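Local coordinates for hypothetical protein (Geobacillus stearothermophilus, PDB 1U84) that is of unknown function but folds as a small, all-helical member of the DUF1871 family, at residues 21-26 against 60-65. Residues are numbered along the deposited sequence; the frame is centred on the assembly and turned at random.
Sequences DPFGLG and FAFDEP
Phe23 and Phe62 mark the nearest backbone approach, 9.1 Å from CA to CA, where the turn leaving helix 8-20 faces the C-terminal end of helix 47-62, so side chains alone bridge the gap. The two side chains run past one another in opposite senses, and the ring planes meet obliquely at 59°. Phe62 has CG beside its backbone N and anti to the carbonyl carbon (chi1 -65°), which carries the ring out toward Phe23 and Leu25. CD2 and CE2 of Phe23 do the touching: CD2 sits over one face of the Phe62 ring, displaced toward its rim, while CE2 comes within 3.5 Å of Phe62 CD2. Past the other flank of the Phe23 ring, at CE1 and CZ, the extended Glu64 chain brings OE1 to 3.0 Å from Phe23 CE1. Leu25 reaches the outer part of the Phe62 ring, its CD1 standing 3.5 Å from Phe62 CE1. Cutting Phe62 back to an alanine is likely to leave the Phe23 edge and the Leu25 methyl without the ring they share and to open a gap between the loop and the helix end. Asp21 fixes the turn behind: Leu25 N donates to the syn lone pair of its OD1 at 2.7 Å, and Gly26 N meets OD2 from above the carboxylate plane. This is a small surface aromatic-apolar cluster joining the type I beta turn after helix 8-20 to the C-terminal end of helix 47-62 and the residues just beyond it.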
loop_
_atom_site.group_PDB
_atom_site.type_symbol
_atom_site.label_atom_id
_atom_site.label_comp_id
_atom_site.label_asym_id
_atom_site.label_seq_id
_atom_site.Cartn_x
_atom_site.Cartn_y
_atom_site.Cartn_z
ATOM N N ASP A 21 -7.447 1.116 -5.034
ATOM C CA ASP A 21 -8.578 0.390 -5.647
ATOM C C ASP A 21 -8.221 -0.249 -7.010
ATOM O O ASP A 21 -8.833 0.072 -8.057
ATOM C CB ASP A 21 -9.823 1.297 -5.734
ATOM C CG ASP A 21 -11.094 0.524 -6.099
ATOM O OD1 ASP A 21 -11.063 -0.733 -6.124
ATOM O OD2 ASP A 21 -12.125 1.188 -6.371
ATOM N N PRO A 22 -7.249 -1.168 -7.025
ATOM C CA PRO A 22 -6.764 -1.766 -8.274
ATOM C C PRO A 22 -7.798 -2.594 -9.015
ATOM O O PRO A 22 -7.654 -2.793 -10.216
ATOM C CB PRO A 22 -5.636 -2.680 -7.814
ATOM C CG PRO A 22 -5.971 -2.975 -6.369
ATOM C CD PRO A 22 -6.500 -1.689 -5.858
ATOM N N PHE A 23 -8.847 -3.037 -8.325
ATOM C CA PHE A 23 -9.828 -3.903 -8.998
ATOM C C PHE A 23 -11.216 -3.261 -9.123
ATOM O O PHE A 23 -12.197 -3.938 -9.455
ATOM C CB PHE A 23 -9.869 -5.265 -8.299
ATOM C CG PHE A 23 -8.563 -5.998 -8.358
ATOM C CD1 PHE A 23 -7.968 -6.279 -9.592
ATOM C CD2 PHE A 23 -7.900 -6.368 -7.189
ATOM C CE1 PHE A 23 -6.733 -6.958 -9.659
ATOM C CE2 PHE A 23 -6.659 -7.034 -7.240
ATOM C CZ PHE A 23 -6.077 -7.310 -8.484
ATOM N N GLY A 24 -11.312 -1.960 -8.853
ATOM C CA GLY A 24 -12.597 -1.252 -9.042
ATOM C C GLY A 24 -13.695 -1.785 -8.134
ATOM O O GLY A 24 -14.843 -2.001 -8.547
ATOM N N LEU A 25 -13.334 -1.994 -6.877
ATOM C CA LEU A 25 -14.246 -2.543 -5.866
ATOM C C LEU A 25 -14.732 -1.501 -4.850
ATOM O O LEU A 25 -15.606 -1.772 -4.023
ATOM C CB LEU A 25 -13.534 -3.706 -5.122
ATOM C CG LEU A 25 -13.061 -4.915 -5.942
ATOM C CD1 LEU A 25 -12.169 -5.831 -5.086
ATOM C CD2 LEU A 25 -14.232 -5.715 -6.518
ATOM N N GLY A 26 -14.179 -0.293 -4.939
ATOM C CA GLY A 26 -14.453 0.781 -4.003
ATOM C C GLY A 26 -13.416 0.776 -2.893
ATOM O O GLY A 26 -12.879 -0.280 -2.534
ATOM N N PHE A 60 -2.243 -12.608 -2.601
ATOM C CA PHE A 60 -2.907 -13.521 -1.665
ATOM C C PHE A 60 -4.400 -13.209 -1.622
ATOM O O PHE A 60 -5.249 -14.133 -1.645
ATOM C CB PHE A 60 -2.378 -13.442 -0.237
ATOM C CG PHE A 60 -3.182 -14.267 0.725
ATOM C CD1 PHE A 60 -3.079 -15.653 0.698
ATOM C CD2 PHE A 60 -4.086 -13.679 1.602
ATOM C CE1 PHE A 60 -3.841 -16.456 1.567
ATOM C CE2 PHE A 60 -4.858 -14.473 2.488
ATOM C CZ PHE A 60 -4.724 -15.862 2.455
ATOM N N ALA A 61 -4.716 -11.919 -1.520
ATOM C CA ALA A 61 -6.093 -11.490 -1.272
ATOM C C ALA A 61 -7.024 -11.794 -2.432
ATOM O O ALA A 61 -8.189 -12.075 -2.212
ATOM C CB ALA A 61 -6.171 -10.001 -0.945
ATOM N N PHE A 62 -6.507 -11.655 -3.651
ATOM C CA PHE A 62 -7.358 -11.668 -4.849
ATOM C C PHE A 62 -7.047 -12.736 -5.866
ATOM O O PHE A 62 -7.767 -12.863 -6.850
ATOM C CB PHE A 62 -7.347 -10.291 -5.534
ATOM C CG PHE A 62 -7.969 -9.204 -4.688
ATOM C CD1 PHE A 62 -9.334 -9.124 -4.522
ATOM C CD2 PHE A 62 -7.163 -8.310 -3.979
ATOM C CE1 PHE A 62 -9.900 -8.128 -3.705
ATOM C CE2 PHE A 62 -7.722 -7.294 -3.198
ATOM C CZ PHE A 62 -9.084 -7.224 -3.025
ATOM N N ASP A 63 -6.009 -13.526 -5.610
ATOM C CA ASP A 63 -5.589 -14.605 -6.519
ATOM C C ASP A 63 -5.335 -14.048 -7.920
ATOM O O ASP A 63 -5.802 -14.574 -8.927
ATOM C CB ASP A 63 -6.595 -15.771 -6.479
ATOM C CG ASP A 63 -6.571 -16.506 -5.132
ATOM O OD1 ASP A 63 -5.468 -16.773 -4.613
ATOM O OD2 ASP A 63 -7.641 -16.842 -4.584
ATOM N N GLU A 64 -4.619 -12.931 -7.933
ATOM C CA GLU A 64 -4.283 -12.181 -9.138
ATOM C C GLU A 64 -3.039 -11.357 -8.833
ATOM O O GLU A 64 -3.023 -10.620 -7.851
ATOM C CB GLU A 64 -5.424 -11.234 -9.495
ATOM C CG GLU A 64 -6.451 -11.835 -10.425
ATOM C CD GLU A 64 -7.678 -10.978 -10.530
ATOM O OE1 GLU A 64 -7.610 -9.804 -10.111
ATOM O OE2 GLU A 64 -8.715 -11.460 -11.019
ATOM N N PRO A 65 -1.988 -11.486 -9.661
ATOM C CA PRO A 65 -0.795 -10.668 -9.445
ATOM C C PRO A 65 -0.933 -9.291 -10.114
ATOM O O PRO A 65 -1.123 -9.206 -11.341
ATOM C CB PRO A 65 0.311 -11.504 -10.105
ATOM C CG PRO A 65 -0.405 -12.156 -11.276
ATOM C CD PRO A 65 -1.830 -12.423 -10.793
#